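Local coordinates for protein unsaturated glucuronyl hydrolase (Streptococcus agalactiae, PDB 2ZZR) that hydrolyses unsaturated hyaluronan, chondroitin and heparin disaccharides, as a family 88 glycoside hydrolase that releases the unsaturated uronic acid, at residues D44-E49 with N58-M63; E49-A54 with G71-C76. All blocks are in the same frame, centred on the assembly; numbering follows the deposited sequence.

Contact 1 (D44-E49 with N58-M63)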
loop_
_atom_site.group_PDB
_atom_site.type_symbol
_atom_site.label_atom_id
_atom_site.label_comp_id
_atom_site.label_asym_id
_atom_site.label_seq_id
_atom_site.Cartn_x
_atom_site.Cartn_y
_atom_site.Cartn_z
ATOM N N ASP A 44 13.409 16.236 -12.993
ATOM C CA ASP A 44 13.743 17.625 -13.288
ATOM C C ASP A 44 12.708 18.606 -12.716
ATOM O O ASP A 44 13.064 19.693 -12.253
ATOM C CB ASP A 44 13.906 17.811 -14.798
ATOM C CG ASP A 44 15.065 16.993 -15.372
ATOM O OD1 ASP A 44 16.114 16.851 -14.706
ATOM O OD2 ASP A 44 14.928 16.502 -16.507
ATOM N N TYR A 45 11.438 18.205 -12.746
ATOM C CA TYR A 45 10.333 18.994 -12.195
ATOM C C TYR A 45 10.414 19.137 -10.670
ATOM O O TYR A 45 10.265 20.242 -10.136
ATOM C CB TYR A 45 8.991 18.385 -12.623
ATOM C CG TYR A 45 7.754 19.133 -12.154
ATOM C CD1 TYR A 45 6.911 18.582 -11.189
ATOM C CD2 TYR A 45 7.418 20.381 -12.682
ATOM C CE1 TYR A 45 5.773 19.251 -10.756
ATOM C CE2 TYR A 45 6.272 21.064 -12.254
ATOM C CZ TYR A 45 5.459 20.490 -11.286
ATOM O OH TYR A 45 4.326 21.148 -10.857
ATOM N N PHE A 46 10.663 18.028 -9.975
ATOM C CA PHE A 46 10.719 18.040 -8.512
ATOM C C PHE A 46 12.072 18.436 -7.938
ATOM O O PHE A 46 12.138 18.977 -6.837
ATOM C CB PHE A 46 10.256 16.692 -7.924
ATOM C CG PHE A 46 8.832 16.349 -8.261
ATOM C CD1 PHE A 46 7.795 17.206 -7.904
ATOM C CD2 PHE A 46 8.524 15.175 -8.942
ATOM C CE1 PHE A 46 6.481 16.904 -8.219
ATOM C CE2 PHE A 46 7.204 14.865 -9.266
ATOM C CZ PHE A 46 6.182 15.733 -8.904
ATOM N N GLY A 47 13.146 18.176 -8.682
ATOM C CA GLY A 47 14.498 18.382 -8.165
ATOM C C GLY A 47 14.757 17.537 -6.930
ATOM O O GLY A 47 14.568 16.316 -6.951
ATOM N N GLU A 48 15.176 18.189 -5.850
ATOM C CA GLU A 48 15.397 17.509 -4.572
ATOM C C GLU A 48 14.142 17.509 -3.692
ATOM O O GLU A 48 14.156 17.001 -2.568
ATOM C CB GLU A 48 16.608 18.097 -3.836
ATOM C CG GLU A 48 17.946 17.630 -4.438
ATOM C CD GLU A 48 19.172 18.024 -3.626
ATOM O OE1 GLU A 48 19.091 18.109 -2.381
ATOM O OE2 GLU A 48 20.239 18.233 -4.243
ATOM N N GLU A 49 13.057 18.071 -4.217
ATOM C CA GLU A 49 11.792 18.112 -3.493
ATOM C C GLU A 49 10.869 16.976 -3.943
ATOM O O GLU A 49 11.326 16.036 -4.599
ATOM C CB GLU A 49 11.146 19.494 -3.613
ATOM C CG GLU A 49 11.930 20.561 -2.852
ATOM C CD GLU A 49 11.148 21.838 -2.627
ATOM O OE1 GLU A 49 10.745 22.475 -3.626
ATOM O OE2 GLU A 49 10.951 22.211 -1.443
ATOM N N ASN A 58 -4.403 16.818 -12.801
ATOM C CA ASN A 58 -3.393 15.856 -13.277
ATOM C C ASN A 58 -1.943 16.337 -13.303
ATOM O O ASN A 58 -1.077 15.695 -13.909
ATOM C CB ASN A 58 -3.825 15.195 -14.590
ATOM C CG ASN A 58 -4.946 14.200 -14.379
ATOM O OD1 ASN A 58 -5.014 13.548 -13.333
ATOM N ND2 ASN A 58 -5.836 14.083 -15.358
ATOM N N ILE A 59 -1.681 17.439 -12.607
ATOM C CA ILE A 59 -0.321 17.928 -12.406
ATOM C C ILE A 59 0.004 18.012 -10.910
ATOM O O ILE A 59 -0.681 18.711 -10.153
ATOM C CB ILE A 59 -0.103 19.324 -13.086
ATOM C CG1 ILE A 59 -0.426 19.270 -14.594
ATOM C CG2 ILE A 59 1.298 19.865 -12.797
ATOM C CD1 ILE A 59 0.494 18.375 -15.438
ATOM N N TYR A 60 1.043 17.292 -10.487
ATOM C CA TYR A 60 1.524 17.382 -9.110
ATOM C C TYR A 60 2.001 18.793 -8.813
ATOM O O TYR A 60 2.522 19.473 -9.694
ATOM C CB TYR A 60 2.705 16.445 -8.871
ATOM C CG TYR A 60 2.356 14.987 -8.707
ATOM C CD1 TYR A 60 1.663 14.535 -7.578
ATOM C CD2 TYR A 60 2.750 14.049 -9.664
ATOM C CE1 TYR A 60 1.352 13.184 -7.422
ATOM C CE2 TYR A 60 2.442 12.697 -9.516
ATOM C CZ TYR A 60 1.744 12.277 -8.397
ATOM O OH TYR A 60 1.441 10.944 -8.248
ATOM N N LYS A 61 1.810 19.223 -7.572
ATOM C CA LYS A 61 2.544 20.358 -7.044
ATOM C C LYS A 61 3.815 19.847 -6.373
ATOM O O LYS A 61 3.997 18.634 -6.201
ATOM C CB LYS A 61 1.673 21.184 -6.086
ATOM C CG LYS A 61 0.635 22.032 -6.812
ATOM C CD LYS A 61 -0.366 22.680 -5.862
ATOM C CE LYS A 61 -1.503 23.292 -6.653
ATOM N NZ LYS A 61 -2.577 23.817 -5.767
ATOM N N VAL A 62 4.696 20.773 -6.011
ATOM C CA VAL A 62 5.988 20.442 -5.421
ATOM C C VAL A 62 5.988 20.810 -3.939
ATOM O O VAL A 62 5.528 21.899 -3.568
ATOM C CB VAL A 62 7.141 21.178 -6.153
ATOM C CG1 VAL A 62 8.482 20.746 -5.604
ATOM C CG2 VAL A 62 7.073 20.921 -7.655
ATOM N N MET A 63 6.498 19.907 -3.103
ATOM C CA MET A 63 6.483 20.102 -1.652
ATOM C C MET A 63 7.752 19.601 -0.969
ATOM O O MET A 63 8.550 18.874 -1.568
ATOM C CB MET A 63 5.253 19.419 -1.043
ATOM C CG MET A 63 5.373 17.897 -0.951
ATOM S SD MET A 63 4.134 17.190 0.155
ATOM C CE MET A 63 4.646 17.899 1.721
#
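Tyr45 and Phe46, the last two residues of helix 25-46, meet the returning strand 59-63 of a two-stranded antiparallel hairpin in this alpha-barrel glycoside hydrolase. The single hydrogen bond between the segments runs from Tyr45 OH to Tyr60 O at 2.7 Å. Its C=O...donor angle of 158° and a small tilt from the carbonyl plane put the hydroxyl nearly in line with the C=O. The phenol reaches this position because its CG stands anti to the backbone N (chi1 -178°), which carries the hydroxyl across to the strand backbone at Tyr60. Val62 presents its two methyls to different partners: CG2 lies 3.8 Å from both Tyr45 CE1 and Phe46 CD1, while CG1 meets Glu49 CB and OE1.

Phe46 turns its ring edge to the strand, with CZ 3.5 Å from Tyr60 CB in the ring plane. Tyr45 CD1 sits over one of its faces, 3.4 Å above the plane and offset toward the rim. The Phe46 and Tyr60 rings are only obliquely related, planes at 66°. Further out, the Tyr60 phenol ends in a hydrogen bond between its OH and Asp379, and Trp73 meets Phe46 edge-to-face.

Just past the helix, Gly47 leaves helical geometry with a positive phi and takes the second position of a type II' turn from Phe46 to Glu49. This turn, closed by Glu49 N to Phe46 O, delivers Glu49 to the end of the strand, where its CB rests 3.4 Å from Met63 O.

Contact 2 (E49-A54 with G71-C76)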
loop_
_atom_site.group_PDB
_atom_site.type_symbol
_atom_site.label_atom_id
_atom_site.label_comp_id
_atom_site.label_asym_id
_atom_site.label_seq_id
_atom_site.Cartn_x
_atom_site.Cartn_y
_atom_site.Cartn_z
ATOM N N GLU A 49 13.057 18.071 -4.217
ATOM C CA GLU A 49 11.792 18.112 -3.493
ATOM C C GLU A 49 10.869 16.976 -3.943
ATOM O O GLU A 49 11.326 16.036 -4.599
ATOM C CB GLU A 49 11.146 19.494 -3.613
ATOM C CG GLU A 49 11.930 20.561 -2.852
ATOM C CD GLU A 49 11.148 21.838 -2.627
ATOM O OE1 GLU A 49 10.745 22.475 -3.626
ATOM O OE2 GLU A 49 10.951 22.211 -1.443
ATOM N N TYR A 50 9.588 17.051 -3.579
ATOM C CA TYR A 50 8.689 15.893 -3.673
ATOM C C TYR A 50 7.336 16.234 -4.281
ATOM O O TYR A 50 6.872 17.373 -4.164
ATOM C CB TYR A 50 8.485 15.274 -2.275
ATOM C CG TYR A 50 9.762 14.810 -1.627
ATOM C CD1 TYR A 50 10.592 15.709 -0.949
ATOM C CD2 TYR A 50 10.159 13.471 -1.699
ATOM C CE1 TYR A 50 11.781 15.293 -0.368
ATOM C CE2 TYR A 50 11.348 13.043 -1.110
ATOM C CZ TYR A 50 12.152 13.962 -0.451
ATOM O OH TYR A 50 13.329 13.551 0.130
ATOM N N PRO A 51 6.687 15.247 -4.932
ATOM C CA PRO A 51 5.310 15.450 -5.363
ATOM C C PRO A 51 4.407 15.594 -4.151
ATOM O O PRO A 51 4.686 15.003 -3.101
ATOM C CB PRO A 51 4.965 14.150 -6.103
ATOM C CG PRO A 51 5.955 13.145 -5.623
ATOM C CD PRO A 51 7.198 13.912 -5.301
ATOM N N THR A 52 3.349 16.388 -4.297
ATOM C CA THR A 52 2.262 16.398 -3.325
ATOM C C THR A 52 1.583 15.020 -3.354
ATOM O O THR A 52 1.753 14.274 -4.324
ATOM C CB THR A 52 1.219 17.498 -3.645
ATOM O OG1 THR A 52 0.871 17.448 -5.038
ATOM C CG2 THR A 52 1.779 18.870 -3.305
ATOM N N PRO A 53 0.842 14.661 -2.280
ATOM C CA PRO A 53 0.134 13.374 -2.245
ATOM C C PRO A 53 -0.636 13.063 -3.525
ATOM O O PRO A 53 -0.523 11.949 -4.048
ATOM C CB PRO A 53 -0.817 13.538 -1.052
ATOM C CG PRO A 53 -0.048 14.417 -0.123
ATOM C CD PRO A 53 0.665 15.411 -1.019
ATOM N N ALA A 54 -1.397 14.037 -4.024
ATOM C CA ALA A 54 -2.173 13.870 -5.244
ATOM C C ALA A 54 -1.917 15.004 -6.232
ATOM O O ALA A 54 -1.357 16.047 -5.867
ATOM C CB ALA A 54 -3.663 13.778 -4.917
ATOM N N GLY A 71 7.907 9.101 0.695
ATOM C CA GLY A 71 8.622 7.847 0.419
ATOM C C GLY A 71 8.216 7.160 -0.872
ATOM O O GLY A 71 9.026 6.438 -1.464
ATOM N N PHE A 72 6.973 7.378 -1.312
ATOM C CA PHE A 72 6.468 6.781 -2.551
ATOM C C PHE A 72 7.178 7.334 -3.783
ATOM O O PHE A 72 7.397 6.607 -4.751
ATOM C CB PHE A 72 4.950 6.953 -2.686
ATOM C CG PHE A 72 4.163 6.212 -1.641
ATOM C CD1 PHE A 72 4.214 4.817 -1.567
ATOM C CD2 PHE A 72 3.367 6.906 -0.730
ATOM C CE1 PHE A 72 3.485 4.123 -0.599
ATOM C CE2 PHE A 72 2.639 6.221 0.244
ATOM C CZ PHE A 72 2.697 4.830 0.308
ATOM N N TRP A 73 7.549 8.613 -3.734
ATOM C CA TRP A 73 8.354 9.220 -4.798
ATOM C C TRP A 73 9.713 8.513 -4.912
ATOM O O TRP A 73 10.076 8.023 -5.987
ATOM C CB TRP A 73 8.530 10.727 -4.557
ATOM C CG TRP A 73 9.610 11.365 -5.403
ATOM C CD1 TRP A 73 10.768 11.938 -4.957
ATOM C CD2 TRP A 73 9.633 11.476 -6.837
ATOM N NE1 TRP A 73 11.507 12.408 -6.021
ATOM C CE2 TRP A 73 10.836 12.137 -7.184
ATOM C CE3 TRP A 73 8.751 11.091 -7.859
ATOM C CZ2 TRP A 73 11.185 12.416 -8.514
ATOM C CZ3 TRP A 73 9.097 11.367 -9.189
ATOM C CH2 TRP A 73 10.306 12.027 -9.498
ATOM N N THR A 74 10.438 8.446 -3.799
ATOM C CA THR A 74 11.736 7.769 -3.740
ATOM C C THR A 74 11.603 6.303 -4.171
ATOM O O THR A 74 12.458 5.786 -4.895
ATOM C CB THR A 74 12.367 7.857 -2.341
ATOM O OG1 THR A 74 12.263 9.203 -1.844
ATOM C CG2 THR A 74 13.846 7.443 -2.380
ATOM N N GLY A 75 10.517 5.650 -3.747
ATOM C CA GLY A 75 10.233 4.273 -4.178
ATOM C C GLY A 75 10.118 4.104 -5.685
ATOM O O GLY A 75 10.615 3.114 -6.238
ATOM N N CYS A 76 9.460 5.055 -6.353
ATOM C CA CYS A 76 9.371 5.048 -7.823
ATOM C C CYS A 76 10.775 5.109 -8.428
ATOM O O CYS A 76 11.089 4.374 -9.373
ATOM C CB CYS A 76 8.535 6.222 -8.354
ATOM S SG CYS A 76 6.740 6.100 -8.077
HETATM O O HOH W 1 13.429 14.430 -5.275
#
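Trp73 carries most of this contact, in which helix 70-84 of the alpha barrel packs against strand 50-56 of the hairpin. The axes of strand 50-52 and helix 71-76 approach to 8.1 Å and make an angle of 125°. A first torsion of 166° turns the indole from the backbone N and carries it out to Pro51, whose CD lies 3.4 Å above the indole plane, offset toward the rim, and 3.5 Å from both CG and CB of Trp73. On the pyrrole side, Trp73 CD1 is 3.7 Å from Tyr50 CD2; the ring planes are nearly perpendicular (83°), but the pair is oblique. Trp73 NE1 donates to a water at 2.9 Å; the same water lies 2.7 Å from Glu49 O, to which it can donate, though it has other acceptors in reach, linking the helix to the residue just before the strand.

One residue on, Thr74 brings OG1 to the edge of the Tyr50 ring, 4.0 Å from CE2, while hydrogen-bonding to Asn96 of helix 87-105. The direct contacts are therefore largely apolar, and the indole N-H, which lies 3.9 Å from Glu49 O measured at NE1, meets its polar need through the water.

Overall arrangement
Helix 25-46 runs into strand 50-56, which turns back into strand 59-63 before helix 70-84 begins. Contact 1 closes the shorter loop, bringing strand 59-63 back to the helix end; contact 2 closes a longer one, from strand 50-56 to helix 70-84. Along the chain the two cross, since their segments alternate, and Glu49 belongs to both. Their centres lie 9 Å apart. The sheet pairing joins them, with probable hydrogen bonds from Met63 N to Tyr50 O (2.8 Å) and from Thr52 N to Lys61 O (3.0 Å). Together they join the hairpin to helix 25-46 through strand 59-63 and to helix 70-84 through strand 50-56.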